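Local structure of protein DJ-1 homolog D (Arabidopsis thaliana, 4OGG) at residues R62-T67 against E207-K212; A70-V75 against T97-E102; A241-E246 against Y251-G256. The protein belongs to the DJ-1/PfpI family and carries two tandem copies of that alpha/beta domain in a single chain. One frame throughout, in Å; residues are numbered along the deposited sequence.

Contact 1: residues R62-T67 against E207-K212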
loop_
_atom_site.group_PDB
_atom_site.type_symbol
_atom_site.label_atom_id
_atom_site.label_comp_id
_atom_site.label_asym_id
_atom_site.label_seq_id
_atom_site.Cartn_x
_atom_site.Cartn_y
_atom_site.Cartn_z
ATOM N N ARG C 62 1.756 0.246 -7.935
ATOM C CA ARG C 62 1.542 -0.755 -8.976
ATOM C C ARG C 62 0.218 -0.599 -9.710
ATOM O O ARG C 62 -0.798 -0.248 -9.117
ATOM C CB ARG C 62 1.640 -2.172 -8.398
ATOM C CG ARG C 62 3.063 -2.627 -8.140
ATOM C CD ARG C 62 3.151 -4.117 -7.858
ATOM N NE ARG C 62 2.691 -4.946 -8.973
ATOM C CZ ARG C 62 2.926 -6.252 -9.065
ATOM N NH1 ARG C 62 3.615 -6.868 -8.112
ATOM N NH2 ARG C 62 2.469 -6.947 -10.098
ATOM N N GLY C 63 0.243 -0.867 -11.014
ATOM C CA GLY C 63 -0.963 -0.771 -11.818
ATOM C C GLY C 63 -1.511 -2.151 -12.127
ATOM O O GLY C 63 -1.238 -3.108 -11.403
ATOM N N HIS C 64 -2.291 -2.263 -13.196
ATOM C CA HIS C 64 -2.852 -3.558 -13.572
ATOM C C HIS C 64 -1.731 -4.437 -14.111
ATOM O O HIS C 64 -0.794 -3.941 -14.734
ATOM C CB HIS C 64 -3.877 -3.441 -14.711
ATOM C CG HIS C 64 -4.977 -2.452 -14.477
ATOM N ND1 HIS C 64 -4.790 -1.089 -14.575
ATOM C CD2 HIS C 64 -6.297 -2.634 -14.240
ATOM C CE1 HIS C 64 -5.949 -0.476 -14.411
ATOM N NE2 HIS C 64 -6.880 -1.391 -14.207
ATOM N N ASN C 65 -1.818 -5.742 -13.886
ATOM C CA ASN C 65 -0.813 -6.620 -14.462
ATOM C C ASN C 65 -1.209 -6.651 -15.935
ATOM O O ASN C 65 -2.399 -6.696 -16.251
ATOM C CB ASN C 65 -0.891 -8.023 -13.867
ATOM C CG ASN C 65 -0.442 -8.064 -12.427
ATOM O OD1 ASN C 65 0.589 -7.492 -12.075
ATOM N ND2 ASN C 65 -1.207 -8.752 -11.585
ATOM N N PHE C 66 -0.227 -6.596 -16.827
ATOM C CA PHE C 66 -0.505 -6.606 -18.260
ATOM C C PHE C 66 -0.173 -7.953 -18.893
ATOM O O PHE C 66 0.952 -8.434 -18.782
ATOM C CB PHE C 66 0.302 -5.515 -18.969
ATOM C CG PHE C 66 -0.102 -5.310 -20.397
ATOM C CD1 PHE C 66 -1.159 -4.467 -20.719
ATOM C CD2 PHE C 66 0.535 -6.002 -21.419
ATOM C CE1 PHE C 66 -1.580 -4.317 -22.040
ATOM C CE2 PHE C 66 0.120 -5.862 -22.745
ATOM C CZ PHE C 66 -0.940 -5.016 -23.053
ATOM N N THR C 67 -1.150 -8.543 -19.577
ATOM C CA THR C 67 -0.956 -9.838 -20.222
ATOM C C THR C 67 -0.499 -9.690 -21.670
ATOM O O THR C 67 -1.182 -9.078 -22.490
ATOM C CB THR C 67 -2.253 -10.672 -20.194
ATOM O OG1 THR C 67 -2.726 -10.784 -18.843
ATOM C CG2 THR C 67 -1.995 -12.065 -20.749
ATOM N N GLU C 207 -13.103 3.329 -12.646
ATOM C CA GLU C 207 -11.971 2.473 -12.993
ATOM C C GLU C 207 -10.934 3.214 -13.841
ATOM O O GLU C 207 -11.262 3.863 -14.835
ATOM C CB GLU C 207 -12.455 1.207 -13.716
ATOM C CG GLU C 207 -11.674 -0.061 -13.343
ATOM C CD GLU C 207 -10.317 -0.170 -14.026
ATOM O OE1 GLU C 207 -9.440 -0.896 -13.503
ATOM O OE2 GLU C 207 -10.131 0.451 -15.089
ATOM N N ASP C 208 -9.683 3.102 -13.404
ATOM C CA ASP C 208 -8.501 3.721 -14.008
ATOM C C ASP C 208 -8.431 3.635 -15.541
ATOM O O ASP C 208 -8.267 4.651 -16.220
ATOM C CB ASP C 208 -7.264 3.076 -13.364
ATOM C CG ASP C 208 -5.955 3.545 -13.962
ATOM O OD1 ASP C 208 -5.388 4.556 -13.480
ATOM O OD2 ASP C 208 -5.487 2.880 -14.914
ATOM N N TYR C 209 -8.540 2.431 -16.089
ATOM C CA TYR C 209 -8.495 2.261 -17.542
ATOM C C TYR C 209 -9.762 2.761 -18.222
ATOM O O TYR C 209 -9.710 3.387 -19.278
ATOM C CB TYR C 209 -8.381 0.787 -17.934
ATOM C CG TYR C 209 -7.054 0.095 -17.771
ATOM C CD1 TYR C 209 -5.843 0.787 -17.831
ATOM C CD2 TYR C 209 -7.015 -1.293 -17.675
ATOM C CE1 TYR C 209 -4.623 0.094 -17.805
ATOM C CE2 TYR C 209 -5.824 -1.981 -17.655
ATOM C CZ TYR C 209 -4.631 -1.294 -17.721
ATOM O OH TYR C 209 -3.466 -2.019 -17.714
ATOM N N GLU C 210 -10.903 2.452 -17.616
ATOM C CA GLU C 210 -12.199 2.785 -18.192
ATOM C C GLU C 210 -12.499 4.251 -18.417
ATOM O O GLU C 210 -13.378 4.588 -19.215
ATOM C CB GLU C 210 -13.288 2.099 -17.374
ATOM C CG GLU C 210 -13.036 0.600 -17.349
ATOM C CD GLU C 210 -13.966 -0.163 -16.444
ATOM O OE1 GLU C 210 -13.671 -1.348 -16.185
ATOM O OE2 GLU C 210 -14.981 0.412 -15.999
ATOM N N VAL C 211 -11.784 5.130 -17.729
ATOM C CA VAL C 211 -11.981 6.548 -17.971
ATOM C C VAL C 211 -10.904 7.016 -18.954
ATOM O O VAL C 211 -11.211 7.616 -19.981
ATOM C CB VAL C 211 -11.891 7.399 -16.671
ATOM C CG1 VAL C 211 -10.573 7.148 -15.952
ATOM C CG2 VAL C 211 -12.031 8.886 -17.018
ATOM N N LYS C 212 -9.648 6.693 -18.661
ATOM C CA LYS C 212 -8.538 7.143 -19.492
ATOM C C LYS C 212 -8.490 6.610 -20.917
ATOM O O LYS C 212 -8.268 7.375 -21.854
ATOM C CB LYS C 212 -7.202 6.832 -18.809
ATOM C CG LYS C 212 -6.053 7.733 -19.273
ATOM C CD LYS C 212 -6.191 9.142 -18.689
ATOM C CE LYS C 212 -4.942 9.982 -18.933
ATOM N NZ LYS C 212 -5.025 11.328 -18.287
HETATM O O HOH W 1 -3.635 -4.874 -18.083
#
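His64 and Tyr209 lie flat on one another at the seam between the two DJ-1/PfpI domains of the chain, a face-to-face stack joining a loop of the first domain to the opening turn of helix 208-221 in the second. The ring planes are 9° apart and the centroids 3.5 Å, so the rings overlap with only a small offset. The two side chains slide past each other in opposite directions: Tyr209 OH comes to 3.3 Å from His64 CB, while His64 CE1 lies over the middle of the phenol ring. With CG anti to the carbonyl carbon, the His64 ring is carried from its loop toward the helix.

In its own plane the imidazole meets carboxylates. His64 NE2 donates to Glu207 OE1 at 2.7 Å, almost straight at 170°, and uses the syn lone pair of that oxygen; the carboxylate is nevertheless turned 52° from the ring. Beside this bond, Asp208 OD2 sits at the ring edge, 3.4 Å from His64 CE1, while its other oxygen is bonded to His257. Asp15 takes both His64 ND1 and Tyr209 OH, one on each carboxylate oxygen, and Trp366 meets both rings edge-to-face. Stack and bonds together fix the rotation of the buried imidazole.

Glu207 is also the N-cap of the helix. Its chain bends at chi2, turning the carboxylate back so that OE2 accepts from Tyr209 N at 2.7 Å while OE1 faces the histidine. At the outer end of the stack, water 1 lies in the plane of the phenol ring and donates to both Tyr209 OH and Asn65 O, 2.9 Å from each.

Contact 2: residues A70-V75 against T97-E102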
loop_
_atom_site.group_PDB
_atom_site.type_symbol
_atom_site.label_atom_id
_atom_site.label_comp_id
_atom_site.label_asym_id
_atom_site.label_seq_id
_atom_site.Cartn_x
_atom_site.Cartn_y
_atom_site.Cartn_z
ATOM N N ALA C 70 1.932 -11.910 -27.432
ATOM C CA ALA C 70 2.919 -12.372 -28.402
ATOM C C ALA C 70 4.229 -12.769 -27.727
ATOM O O ALA C 70 4.498 -12.388 -26.583
ATOM C CB ALA C 70 3.170 -11.300 -29.447
ATOM N N THR C 71 5.047 -13.527 -28.449
ATOM C CA THR C 71 6.319 -14.007 -27.929
ATOM C C THR C 71 7.506 -13.293 -28.572
ATOM O O THR C 71 7.770 -13.443 -29.765
ATOM C CB THR C 71 6.445 -15.531 -28.156
ATOM O OG1 THR C 71 5.294 -16.187 -27.601
ATOM C CG2 THR C 71 7.708 -16.076 -27.492
ATOM N N PHE C 72 8.224 -12.525 -27.756
ATOM C CA PHE C 72 9.381 -11.753 -28.195
ATOM C C PHE C 72 10.360 -12.533 -29.077
ATOM O O PHE C 72 10.740 -12.073 -30.155
ATOM C CB PHE C 72 10.123 -11.211 -26.966
ATOM C CG PHE C 72 11.239 -10.265 -27.297
ATOM C CD1 PHE C 72 12.476 -10.741 -27.722
ATOM C CD2 PHE C 72 11.043 -8.891 -27.217
ATOM C CE1 PHE C 72 13.502 -9.860 -28.064
ATOM C CE2 PHE C 72 12.060 -8.002 -27.557
ATOM C CZ PHE C 72 13.292 -8.487 -27.982
ATOM N N ASP C 73 10.757 -13.709 -28.606
ATOM C CA ASP C 73 11.708 -14.565 -29.308
ATOM C C ASP C 73 11.220 -15.058 -30.673
ATOM O O ASP C 73 12.015 -15.525 -31.492
ATOM C CB ASP C 73 12.056 -15.758 -28.407
ATOM C CG ASP C 73 13.111 -16.668 -29.008
ATOM O OD1 ASP C 73 12.829 -17.320 -30.034
ATOM O OD2 ASP C 73 14.227 -16.735 -28.447
ATOM N N GLU C 74 9.920 -14.939 -30.922
ATOM C CA GLU C 74 9.335 -15.393 -32.179
ATOM C C GLU C 74 8.879 -14.254 -33.089
ATOM O O GLU C 74 8.177 -14.482 -34.074
ATOM C CB GLU C 74 8.153 -16.317 -31.886
ATOM C CG GLU C 74 8.555 -17.664 -31.310
ATOM C CD GLU C 74 7.387 -18.405 -30.690
ATOM O OE1 GLU C 74 6.272 -18.342 -31.248
ATOM O OE2 GLU C 74 7.588 -19.058 -29.647
ATOM N N VAL C 75 9.292 -13.035 -32.761
ATOM C CA VAL C 75 8.919 -11.856 -33.536
ATOM C C VAL C 75 9.533 -11.790 -34.932
ATOM O O VAL C 75 10.734 -11.990 -35.109
ATOM C CB VAL C 75 9.305 -10.556 -32.786
ATOM C CG1 VAL C 75 9.106 -9.347 -33.691
ATOM C CG2 VAL C 75 8.463 -10.415 -31.530
ATOM N N THR C 97 19.227 -4.482 -22.848
ATOM C CA THR C 97 18.984 -5.836 -23.328
ATOM C C THR C 97 19.358 -5.887 -24.810
ATOM O O THR C 97 18.719 -5.248 -25.647
ATOM C CB THR C 97 17.504 -6.228 -23.139
ATOM O OG1 THR C 97 17.148 -6.098 -21.755
ATOM C CG2 THR C 97 17.269 -7.663 -23.581
ATOM N N ALA C 98 20.410 -6.641 -25.121
ATOM C CA ALA C 98 20.914 -6.768 -26.488
ATOM C C ALA C 98 19.850 -6.994 -27.560
ATOM O O ALA C 98 19.812 -6.284 -28.566
ATOM C CB ALA C 98 21.951 -7.891 -26.551
ATOM N N SER C 99 18.999 -7.989 -27.349
ATOM C CA SER C 99 17.948 -8.319 -28.309
ATOM C C SER C 99 16.975 -7.169 -28.543
ATOM O O SER C 99 16.407 -7.037 -29.630
ATOM C CB SER C 99 17.179 -9.550 -27.833
ATOM O OG SER C 99 16.608 -9.330 -26.552
ATOM N N VAL C 100 16.781 -6.337 -27.522
ATOM C CA VAL C 100 15.876 -5.200 -27.641
ATOM C C VAL C 100 16.486 -4.093 -28.497
ATOM O O VAL C 100 15.836 -3.580 -29.408
ATOM C CB VAL C 100 15.506 -4.636 -26.251
ATOM C CG1 VAL C 100 14.732 -3.325 -26.403
ATOM C CG2 VAL C 100 14.662 -5.651 -25.493
ATOM N N VAL C 101 17.732 -3.717 -28.213
ATOM C CA VAL C 101 18.381 -2.675 -29.000
ATOM C C VAL C 101 18.457 -3.132 -30.454
ATOM O O VAL C 101 18.299 -2.335 -31.376
ATOM C CB VAL C 101 19.808 -2.362 -28.482
ATOM C CG1 VAL C 101 19.741 -1.853 -27.049
ATOM C CG2 VAL C 101 20.675 -3.595 -28.556
ATOM N N GLU C 102 18.694 -4.426 -30.649
ATOM C CA GLU C 102 18.778 -5.001 -31.987
ATOM C C GLU C 102 17.455 -4.809 -32.716
ATOM O O GLU C 102 17.426 -4.386 -33.872
ATOM C CB GLU C 102 19.082 -6.495 -31.906
ATOM C CG GLU C 102 19.067 -7.193 -33.250
ATOM C CD GLU C 102 18.651 -8.645 -33.140
ATOM O OE1 GLU C 102 19.224 -9.366 -32.298
ATOM O OE2 GLU C 102 17.751 -9.066 -33.895
#
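Phe72 reaches from a short 3-10 turn to the first turn of helix 98-110, where its ring meets Ser99 and Val100. More of its surface is buried here than of any other residue in the two segments. The ring is carried across by a first torsion of -173°, which sets CG trans to the residue's own nitrogen and aims the outer end of the phenyl, CE1, CZ and CE2, at the helix.

Ser99 receives the CE1 side of that end. Its CB points at the ring, and the hydroxyl comes closest, with Ser99 OG 3.5 Å from Phe72 CE1 and its CB 3.7 Å from the same carbon. A serine torsion of 58° holds OG between the backbone nitrogen and the carbonyl carbon, and there it meets the arriving phenyl. The helix backbone also takes part: Ser99 O lies 3.8 Å from Phe72 CZ, and the carbonyl carbon of Ser99 falls in the plane of the ring, at its edge.

The setting is the outer flank of the first DJ-1/PfpI domain, an alpha/beta sandwich whose central sheet has strand 30-35 at one border. Segment 70-75 runs in the connection between strands 66-67 and 82-85, and Phe72 lies between strand 30-35 and helix 98-110, resting also on Val35 and Pro37.

Val100, the most deeply buried of the three, offers one methyl to the other side of the ring's end. Val100 CG2 is 4.0 Å from Phe72 CZ and 4.1 Å from Phe72 CE2, a loose apolar touch in which the two side chains cross at about a right angle. The same valine packs on Pro37 and on Leu8 of strand 3-8, the neighbour of 30-35 in the sheet.

Contact 3: residues A241-E246 against Y251-G256; sequences AIHDFE and YSEKPG
Strands 241-244 and 252-255 run antiparallel, their axes 4.6 Å apart at closest approach and their directions 151° apart, as the two arms of a beta hairpin in the second DJ-1/PfpI domain. Ile242 pairs with Lys254 and Asp244 with Ser252 in hydrogen-bonded positions, though the bond from Asp244 N to Ser252 O is weak; His243 faces Glu253 in a non-hydrogen-bonded pair.

On the face of His243 and Glu253 the two side chains lie side by side, pointing the same way. His243 NE2 donates to Glu253 OE1 at 2.6 Å, in the imidazole plane but on the anti side of the carboxylate. Tyr251 CE2 covers one face of the imidazole, 3.3 Å from His243 ND1, with the ring planes at an oblique 36°. That same ND1 is hydrogen-bonded to the modified cysteine at position 311, so Glu253, in a salt bridge with Arg282, probably helps position the histidine beside that residue. Tyr251 OH binds Glu92 of the second subunit, bringing the hairpin to the subunit interface. Further out, Tyr251 CB sits over the face of the Phe245 ring in a CH-pi contact.

The opposite face carries a polar network around Lys254. Its chain bends at its end (chi4 -68°), bringing NZ back to a long salt bridge of 3.4 Å with Glu246 OE2. Three waters accept from NZ: water 2 links it to Ile242 O and Ser252 OG, water 3 probably to Asp244 OD2, which also accepts from Asn65 N, and water 4 to Glu246 OE2. That last oxygen also receives the very short bond from Ser252 OG, at 2.5 Å.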
loop_
_atom_site.group_PDB
_atom_site.type_symbol
_atom_site.label_atom_id
_atom_site.label_comp_id
_atom_site.label_asym_id
_atom_site.label_seq_id
_atom_site.Cartn_x
_atom_site.Cartn_y
_atom_site.Cartn_z
ATOM N N ALA C 241 -9.774 3.866 -9.356
ATOM C CA ALA C 241 -9.556 2.545 -8.801
ATOM C C ALA C 241 -9.052 1.604 -9.874
ATOM O O ALA C 241 -9.549 1.610 -11.001
ATOM C CB ALA C 241 -10.857 2.000 -8.203
ATOM N N ILE C 242 -8.045 0.814 -9.528
ATOM C CA ILE C 242 -7.516 -0.170 -10.452
ATOM C C ILE C 242 -8.138 -1.497 -10.052
ATOM O O ILE C 242 -7.919 -1.991 -8.945
ATOM C CB ILE C 242 -5.977 -0.265 -10.367
ATOM C CG1 ILE C 242 -5.357 0.950 -11.063
ATOM C CG2 ILE C 242 -5.493 -1.573 -10.985
ATOM C CD1 ILE C 242 -3.857 0.936 -11.131
ATOM N N HIS C 243 -8.954 -2.050 -10.939
ATOM C CA HIS C 243 -9.595 -3.326 -10.675
ATOM C C HIS C 243 -8.896 -4.377 -11.511
ATOM O O HIS C 243 -8.793 -4.255 -12.736
ATOM C CB HIS C 243 -11.085 -3.247 -11.007
ATOM C CG HIS C 243 -11.874 -2.446 -10.018
ATOM N ND1 HIS C 243 -13.185 -2.075 -10.231
ATOM C CD2 HIS C 243 -11.541 -1.964 -8.796
ATOM C CE1 HIS C 243 -13.626 -1.402 -9.185
ATOM N NE2 HIS C 243 -12.649 -1.322 -8.299
ATOM N N ASP C 244 -8.411 -5.409 -10.833
ATOM C CA ASP C 244 -7.672 -6.474 -11.483
ATOM C C ASP C 244 -8.029 -7.829 -10.875
ATOM O O ASP C 244 -8.424 -7.915 -9.714
ATOM C CB ASP C 244 -6.177 -6.198 -11.303
ATOM C CG ASP C 244 -5.334 -6.779 -12.413
ATOM O OD1 ASP C 244 -5.903 -7.348 -13.367
ATOM O OD2 ASP C 244 -4.094 -6.659 -12.328
ATOM N N PHE C 245 -7.908 -8.887 -11.666
ATOM C CA PHE C 245 -8.194 -10.221 -11.165
ATOM C C PHE C 245 -6.868 -10.882 -10.831
ATOM O O PHE C 245 -6.035 -11.112 -11.709
ATOM C CB PHE C 245 -8.970 -11.026 -12.205
ATOM C CG PHE C 245 -10.459 -10.860 -12.096
ATOM C CD1 PHE C 245 -11.171 -11.522 -11.098
ATOM C CD2 PHE C 245 -11.146 -10.018 -12.963
ATOM C CE1 PHE C 245 -12.549 -11.348 -10.967
ATOM C CE2 PHE C 245 -12.524 -9.836 -12.837
ATOM C CZ PHE C 245 -13.225 -10.503 -11.837
ATOM N N GLU C 246 -6.673 -11.174 -9.550
ATOM C CA GLU C 246 -5.428 -11.768 -9.091
ATOM C C GLU C 246 -5.578 -13.135 -8.432
ATOM O O GLU C 246 -4.786 -13.497 -7.562
ATOM C CB GLU C 246 -4.728 -10.802 -8.133
ATOM C CG GLU C 246 -4.533 -9.410 -8.726
ATOM C CD GLU C 246 -3.801 -8.471 -7.792
ATOM O OE1 GLU C 246 -2.617 -8.727 -7.497
ATOM O OE2 GLU C 246 -4.412 -7.477 -7.350
ATOM N N TYR C 251 -12.493 -9.252 -8.258
ATOM C CA TYR C 251 -11.328 -8.399 -8.436
ATOM C C TYR C 251 -10.796 -7.722 -7.179
ATOM O O TYR C 251 -11.507 -7.542 -6.189
ATOM C CB TYR C 251 -11.623 -7.325 -9.486
ATOM C CG TYR C 251 -12.868 -6.515 -9.206
ATOM C CD1 TYR C 251 -14.127 -6.972 -9.602
ATOM C CD2 TYR C 251 -12.795 -5.308 -8.515
ATOM C CE1 TYR C 251 -15.282 -6.245 -9.312
ATOM C CE2 TYR C 251 -13.945 -4.574 -8.218
ATOM C CZ TYR C 251 -15.183 -5.049 -8.619
ATOM O OH TYR C 251 -16.320 -4.335 -8.313
ATOM N N SER C 252 -9.520 -7.361 -7.241
ATOM C CA SER C 252 -8.859 -6.661 -6.152
ATOM C C SER C 252 -8.986 -5.185 -6.497
ATOM O O SER C 252 -9.381 -4.833 -7.609
ATOM C CB SER C 252 -7.379 -7.027 -6.107
ATOM O OG SER C 252 -6.738 -6.601 -7.300
ATOM N N GLU C 253 -8.665 -4.319 -5.544
ATOM C CA GLU C 253 -8.722 -2.890 -5.808
ATOM C C GLU C 253 -7.570 -2.159 -5.137
ATOM O O GLU C 253 -7.201 -2.459 -3.999
ATOM C CB GLU C 253 -10.053 -2.281 -5.343
ATOM C CG GLU C 253 -10.104 -0.763 -5.551
ATOM C CD GLU C 253 -11.440 -0.132 -5.199
ATOM O OE1 GLU C 253 -12.460 -0.484 -5.829
ATOM O OE2 GLU C 253 -11.467 0.734 -4.300
ATOM N N LYS C 254 -6.992 -1.219 -5.875
ATOM C CA LYS C 254 -5.904 -0.380 -5.384
ATOM C C LYS C 254 -5.962 0.941 -6.144
ATOM O O LYS C 254 -6.650 1.056 -7.166
ATOM C CB LYS C 254 -4.539 -1.067 -5.551
ATOM C CG LYS C 254 -4.213 -1.581 -6.936
ATOM C CD LYS C 254 -2.812 -2.187 -6.952
ATOM C CE LYS C 254 -2.592 -3.049 -8.177
ATOM N NZ LYS C 254 -3.451 -4.267 -8.113
ATOM N N PRO C 255 -5.265 1.972 -5.645
ATOM C CA PRO C 255 -5.274 3.277 -6.307
ATOM C C PRO C 255 -4.710 3.310 -7.723
ATOM O O PRO C 255 -3.740 2.621 -8.035
ATOM C CB PRO C 255 -4.457 4.155 -5.353
ATOM C CG PRO C 255 -4.660 3.501 -4.026
ATOM C CD PRO C 255 -4.531 2.043 -4.370
ATOM N N GLY C 256 -5.338 4.118 -8.571
ATOM C CA GLY C 256 -4.879 4.291 -9.939
ATOM C C GLY C 256 -4.406 5.729 -10.067
ATOM O O GLY C 256 -4.082 6.353 -9.052
HETATM O O HOH W 2 -6.299 -4.035 -8.336
HETATM O O HOH W 3 -2.683 -5.536 -10.388
HETATM O O HOH W 4 -3.238 -5.701 -5.834
#

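How the contacts relate
Contacts 1 and 3 are neighbours, their centres 8 Å apart. Glu207 OE1 lies 2.9 Å from His243 N, probably a second hydrogen bond to the oxygen that holds His64, and Asp208 N is 2.8 Å from Ala241 O. The domain seam thus runs straight into the hairpin whose His243 meets the modified cysteine at position 311. Asn65 N, bonded to Asp244 OD2, adds another tie, and Trp366 touches both contacts. Contact 2 stands apart: its centre is 25 Å from that of contact 1, although residues 62-67 and 70-75 almost follow one another, and its nearest atoms are about 17 Å from contact 3.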